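Local structure of ribulose-1,5-bisphosphate carboxylase/oxygenase large subunit (Rhodopseudomonas palustris, 3QFW) at residues B[23-28]-B[52-57]; B[283-288]-B[320-325]. The protein is a Rubisco-like protein that probably binds magnesium in a TIM-barrel domain, though its reaction may well differ from the carboxylation carried out by true Rubisco. All coordinates share one frame; numbering follows the deposited sequence.

Interaction 1: B[23-28]-B[52-57]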
loop_
_atom_site.group_PDB
_atom_site.type_symbol
_atom_site.label_atom_id
_atom_site.label_comp_id
_atom_site.label_asym_id
_atom_site.label_seq_id
_atom_site.Cartn_x
_atom_site.Cartn_y
_atom_site.Cartn_z
ATOM N N GLN B 23 7.617 -2.986 -28.163
ATOM C CA GLN B 23 8.693 -2.388 -27.367
ATOM C C GLN B 23 8.274 -2.184 -25.911
ATOM O O GLN B 23 9.003 -2.529 -24.981
ATOM C CB GLN B 23 9.112 -1.041 -27.976
ATOM C CG GLN B 23 10.028 -0.199 -27.091
ATOM C CD GLN B 23 10.332 1.174 -27.686
ATOM O OE1 GLN B 23 9.422 1.925 -28.050
ATOM N NE2 GLN B 23 11.618 1.506 -27.784
ATOM N N ARG B 24 7.094 -1.606 -25.722
ATOM C CA ARG B 24 6.557 -1.401 -24.384
ATOM C C ARG B 24 6.474 -2.717 -23.613
ATOM O O ARG B 24 6.791 -2.771 -22.429
ATOM C CB ARG B 24 5.175 -0.759 -24.457
ATOM C CG ARG B 24 4.579 -0.464 -23.095
ATOM C CD ARG B 24 5.439 0.546 -22.335
ATOM N NE ARG B 24 4.873 0.837 -21.021
ATOM C CZ ARG B 24 5.081 0.099 -19.933
ATOM N NH1 ARG B 24 5.846 -0.984 -19.994
ATOM N NH2 ARG B 24 4.521 0.443 -18.782
ATOM N N ALA B 25 6.067 -3.784 -24.288
ATOM C CA ALA B 25 5.944 -5.068 -23.610
ATOM C C ALA B 25 7.297 -5.576 -23.123
ATOM O O ALA B 25 7.407 -6.086 -22.010
ATOM C CB ALA B 25 5.254 -6.096 -24.499
ATOM N N LEU B 26 8.334 -5.422 -23.945
ATOM C CA LEU B 26 9.662 -5.869 -23.558
ATOM C C LEU B 26 10.162 -5.061 -22.368
ATOM O O LEU B 26 10.715 -5.609 -21.412
ATOM C CB LEU B 26 10.644 -5.709 -24.722
ATOM C CG LEU B 26 11.913 -6.554 -24.615
ATOM C CD1 LEU B 26 11.585 -8.020 -24.817
ATOM C CD2 LEU B 26 12.952 -6.094 -25.628
ATOM N N ALA B 27 9.968 -3.749 -22.439
ATOM C CA ALA B 27 10.381 -2.859 -21.364
ATOM C C ALA B 27 9.702 -3.239 -20.048
ATOM O O ALA B 27 10.312 -3.165 -18.971
ATOM C CB ALA B 27 10.081 -1.406 -21.735
ATOM N N LEU B 28 8.434 -3.633 -20.148
ATOM C CA LEU B 28 7.684 -4.126 -18.999
ATOM C C LEU B 28 8.323 -5.393 -18.430
ATOM O O LEU B 28 8.489 -5.522 -17.213
ATOM C CB LEU B 28 6.229 -4.388 -19.388
ATOM C CG LEU B 28 5.428 -5.294 -18.448
ATOM C CD1 LEU B 28 5.353 -4.704 -17.049
ATOM C CD2 LEU B 28 4.034 -5.551 -19.003
ATOM N N GLY B 52 12.473 -11.265 -17.432
ATOM C CA GLY B 52 11.094 -11.650 -17.694
ATOM C C GLY B 52 10.877 -11.920 -19.170
ATOM O O GLY B 52 11.489 -11.275 -20.027
ATOM N N ARG B 53 10.018 -12.887 -19.475
ATOM C CA ARG B 53 9.698 -13.195 -20.859
ATOM C C ARG B 53 8.351 -12.611 -21.233
ATOM O O ARG B 53 7.396 -12.706 -20.464
ATOM C CB ARG B 53 9.649 -14.715 -21.074
ATOM C CG ARG B 53 10.942 -15.442 -20.740
ATOM C CD ARG B 53 10.889 -16.908 -21.181
ATOM N NE ARG B 53 9.869 -17.673 -20.472
ATOM C CZ ARG B 53 9.728 -18.991 -20.562
ATOM N NH1 ARG B 53 10.551 -19.692 -21.330
ATOM N NH2 ARG B 53 8.769 -19.610 -19.883
ATOM N N VAL B 54 8.264 -12.019 -22.418
ATOM C CA VAL B 54 6.967 -11.671 -22.981
ATOM C C VAL B 54 6.364 -12.933 -23.607
ATOM O O VAL B 54 6.765 -13.351 -24.696
ATOM C CB VAL B 54 7.081 -10.554 -24.040
ATOM C CG1 VAL B 54 5.710 -10.236 -24.642
ATOM C CG2 VAL B 54 7.721 -9.302 -23.433
ATOM N N GLU B 55 5.420 -13.551 -22.901
ATOM C CA GLU B 55 4.795 -14.777 -23.369
ATOM C C GLU B 55 3.823 -14.491 -24.501
ATOM O O GLU B 55 3.696 -15.282 -25.440
ATOM C CB GLU B 55 4.055 -15.477 -22.225
ATOM C CG GLU B 55 4.964 -16.062 -21.160
ATOM C CD GLU B 55 5.440 -17.455 -21.509
ATOM O OE1 GLU B 55 6.475 -17.579 -22.204
ATOM O OE2 GLU B 55 4.772 -18.428 -21.089
ATOM N N ASP B 56 3.129 -13.362 -24.406
ATOM C CA ASP B 56 2.085 -13.048 -25.370
ATOM C C ASP B 56 1.701 -11.575 -25.389
ATOM O O ASP B 56 1.778 -10.882 -24.373
ATOM C CB ASP B 56 0.834 -13.879 -25.084
ATOM C CG ASP B 56 -0.174 -13.815 -26.211
ATOM O OD1 ASP B 56 0.183 -14.207 -27.346
ATOM O OD2 ASP B 56 -1.316 -13.366 -25.970
ATOM N N VAL B 57 1.276 -11.115 -26.561
ATOM C CA VAL B 57 0.690 -9.795 -26.711
ATOM C C VAL B 57 -0.590 -9.896 -27.536
ATOM O O VAL B 57 -0.572 -10.370 -28.672
ATOM C CB VAL B 57 1.665 -8.820 -27.396
ATOM C CG1 VAL B 57 1.078 -7.424 -27.422
ATOM C CG2 VAL B 57 3.011 -8.826 -26.686
#
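Val54 and Val57, three positions apart on one strand, both turn toward Ala25 of the helix, although an unbroken strand would send them to opposite faces. A classic beta bulge explains it: Glu55 and Asp56 both face Arg68 of the partner strand, and the extra residue brings Val57 back to the helix side. Val54 does most of the touching. Its CG1 stands anti to the backbone N (chi1 178°), which leaves CG2 beside that nitrogen and directed at the helix backbone. CG2 rests 3.5 Å from Ala25 O and 3.9 Å from Leu26 CA, so this methyl packs mainly against main chain. The other branch, CG1, meets Ala25 CB at 4.2 Å. The same CB receives Val57 CG2, also at 4.2 Å, so that the alanine methyl faces a pair of neighbouring valine methyls, both on its strand side. At the margin, Leu26 reaches across with CD1, 4.3 Å from Val54 CG2. The contact is van der Waals packing, with a carbonyl oxygen as the one polar atom touched. Helix and strand axes approach to 8.0 Å and run at 130° to each other. Val54 also packs on Ala29, and Val57 on Ile21 and Glu22, one turn to each side of Ala25. Helix 18-31 thus lies over the antiparallel sheet, Ala25 on Val67 and Leu28 on Ile69 of strand 64-71, with Leu28 also reaching Tyr12 and Ile14 of strand 8-15.

Interaction 2: B[283-288]-B[320-325]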
loop_
_atom_site.group_PDB
_atom_site.type_symbol
_atom_site.label_atom_id
_atom_site.label_comp_id
_atom_site.label_asym_id
_atom_site.label_seq_id
_atom_site.Cartn_x
_atom_site.Cartn_y
_atom_site.Cartn_z
ATOM N N PHE B 283 -16.037 -4.898 -0.936
ATOM C CA PHE B 283 -15.786 -4.134 -2.158
ATOM C C PHE B 283 -17.034 -3.340 -2.511
ATOM O O PHE B 283 -18.164 -3.756 -2.187
ATOM C CB PHE B 283 -15.409 -5.053 -3.324
ATOM C CG PHE B 283 -16.505 -6.020 -3.725
ATOM C CD1 PHE B 283 -17.299 -5.772 -4.834
ATOM C CD2 PHE B 283 -16.713 -7.177 -3.002
ATOM C CE1 PHE B 283 -18.295 -6.672 -5.213
ATOM C CE2 PHE B 283 -17.715 -8.086 -3.367
ATOM C CZ PHE B 283 -18.504 -7.823 -4.470
ATOM N N PRO B 284 -16.842 -2.196 -3.168
ATOM C CA PRO B 284 -17.977 -1.358 -3.561
ATOM C C PRO B 284 -18.755 -2.012 -4.693
ATOM O O PRO B 284 -18.184 -2.392 -5.719
ATOM C CB PRO B 284 -17.312 -0.047 -4.009
ATOM C CG PRO B 284 -15.907 -0.422 -4.357
ATOM C CD PRO B 284 -15.538 -1.561 -3.463
ATOM N N ASN B 285 -20.059 -2.169 -4.478
ATOM C CA ASN B 285 -20.942 -2.798 -5.450
ATOM C C ASN B 285 -21.030 -1.895 -6.670
ATOM O O ASN B 285 -20.735 -0.700 -6.582
ATOM C CB ASN B 285 -22.332 -2.979 -4.819
ATOM C CG ASN B 285 -23.263 -3.841 -5.659
ATOM O OD1 ASN B 285 -22.936 -4.970 -6.022
ATOM N ND2 ASN B 285 -24.434 -3.302 -5.967
ATOM N N TYR B 286 -21.403 -2.455 -7.817
ATOM C CA TYR B 286 -21.679 -1.621 -8.974
ATOM C C TYR B 286 -22.866 -0.743 -8.609
ATOM O O TYR B 286 -23.654 -1.101 -7.737
ATOM C CB TYR B 286 -22.005 -2.476 -10.195
ATOM C CG TYR B 286 -23.232 -3.331 -10.013
ATOM C CD1 TYR B 286 -23.150 -4.560 -9.374
ATOM C CD2 TYR B 286 -24.471 -2.914 -10.482
ATOM C CE1 TYR B 286 -24.265 -5.350 -9.202
ATOM C CE2 TYR B 286 -25.599 -3.700 -10.320
ATOM C CZ TYR B 286 -25.488 -4.917 -9.675
ATOM O OH TYR B 286 -26.598 -5.713 -9.505
ATOM N N GLY B 287 -22.991 0.405 -9.263
ATOM C CA GLY B 287 -24.129 1.281 -9.030
ATOM C C GLY B 287 -24.168 1.919 -7.649
ATOM O O GLY B 287 -25.101 2.659 -7.332
ATOM N N GLY B 288 -23.169 1.620 -6.822
ATOM C CA GLY B 288 -23.019 2.285 -5.541
ATOM C C GLY B 288 -22.342 3.631 -5.758
ATOM O O GLY B 288 -22.423 4.198 -6.849
ATOM N N GLY B 320 -22.526 -0.626 -0.691
ATOM C CA GLY B 320 -23.009 0.505 -1.460
ATOM C C GLY B 320 -24.405 0.857 -0.991
ATOM O O GLY B 320 -24.792 0.482 0.115
ATOM N N GLY B 321 -25.160 1.566 -1.825
ATOM C CA GLY B 321 -26.510 1.968 -1.474
ATOM C C GLY B 321 -27.472 0.792 -1.441
ATOM O O GLY B 321 -28.504 0.800 -2.119
ATOM N N ILE B 322 -27.136 -0.215 -0.642
ATOM C CA ILE B 322 -27.913 -1.450 -0.593
ATOM C C ILE B 322 -29.193 -1.287 0.229
ATOM O O ILE B 322 -29.175 -1.410 1.453
ATOM C CB ILE B 322 -27.073 -2.613 -0.024
ATOM C CG1 ILE B 322 -25.696 -2.640 -0.683
ATOM C CG2 ILE B 322 -27.788 -3.942 -0.220
ATOM C CD1 ILE B 322 -25.755 -2.694 -2.187
ATOM N N MET B 323 -30.301 -1.013 -0.458
ATOM C CA MET B 323 -31.596 -0.810 0.187
ATOM C C MET B 323 -32.489 -2.047 0.074
ATOM O O MET B 323 -32.188 -2.979 -0.668
ATOM C CB MET B 323 -32.302 0.415 -0.416
ATOM C CG MET B 323 -31.860 0.764 -1.845
ATOM S SD MET B 323 -32.664 2.239 -2.527
ATOM C CE MET B 323 -31.888 2.339 -4.141
ATOM N N LEU B 324 -33.590 -2.055 0.815
ATOM C CA LEU B 324 -34.533 -3.163 0.740
ATOM C C LEU B 324 -34.941 -3.446 -0.701
ATOM O O LEU B 324 -35.300 -4.581 -1.044
ATOM C CB LEU B 324 -35.772 -2.869 1.591
ATOM C CG LEU B 324 -35.970 -3.802 2.789
ATOM C CD1 LEU B 324 -36.284 -5.213 2.326
ATOM C CD2 LEU B 324 -34.750 -3.795 3.700
ATOM N N GLN B 325 -34.886 -2.413 -1.538
ATOM C CA GLN B 325 -35.289 -2.524 -2.936
ATOM C C GLN B 325 -34.233 -3.193 -3.815
ATOM O O GLN B 325 -34.531 -3.600 -4.936
ATOM C CB GLN B 325 -35.615 -1.145 -3.523
ATOM C CG GLN B 325 -34.394 -0.398 -4.059
ATOM C CD GLN B 325 -34.751 0.631 -5.119
ATOM O OE1 GLN B 325 -33.951 0.924 -6.009
ATOM N NE2 GLN B 325 -35.959 1.184 -5.027
#
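With CG of Asn285 turned opposite its own amide nitrogen (chi1 -170°) and CG1 of Ile322 set beside its backbone N (chi1 -46°), Asn285 ND2 comes to within 4.1 Å of Ile322 CD1. The two side chains cross at about a right angle, the amide nitrogen meeting the terminal methyl. ND2 also sits 3.8 Å above the ring plane of Tyr286, displaced toward the rim. It lies close to Tyr286 O as well, but the angle there is too poor for a hydrogen bond. Beside this pair the two chains meet through bare backbone: Gly288 CA is 4.5 Å from Gly320 CA and 4.3 Å from Gly321 N, a closeness that glycine on both sides permits. Each loop is bent by a turn. Asn285 to Gly288 form a type II beta turn, with Gly287 at positive phi (68°) and a weak closing bond from Gly288 N to Asn285 O. Gly321 is the centre of an inverse gamma turn, in which Ile322 N donates to Gly320 O at 2.6 Å. Both loops leave the C-terminal ends of neighbouring barrel strands, the end that carries the active site in the Rubisco family. Between the loops themselves only van der Waals packing acts; Asn285 OD1 is hydrogen-bonded to Tyr334 OH, so the rotation of the amide is probably set by helix 327-334 more than by the facing loop.

How the interactions relate
From the N terminus, helix 18-31 comes first, and interaction 1 folds strand 53-59 back onto it, closing a loop of 23 residues that includes the unmodelled 42-48. The chain then completes the antiparallel sheet of the N-terminal part and enters the barrel. There interaction 2 closes a second loop, of 31 residues, which runs through helix 294-305 and strand 315-319. The two loops follow in series, neither nesting nor crossing. The centres of interactions 1 and 2 lie about 38 Å apart. Between interactions 1 and 2 the nearest atoms are about 25 Å apart, without touching. Interaction 1 joins helix to sheet in the N-terminal part; interaction 2 joins the loops following two adjacent parallel strands, 280-284 and 315-319.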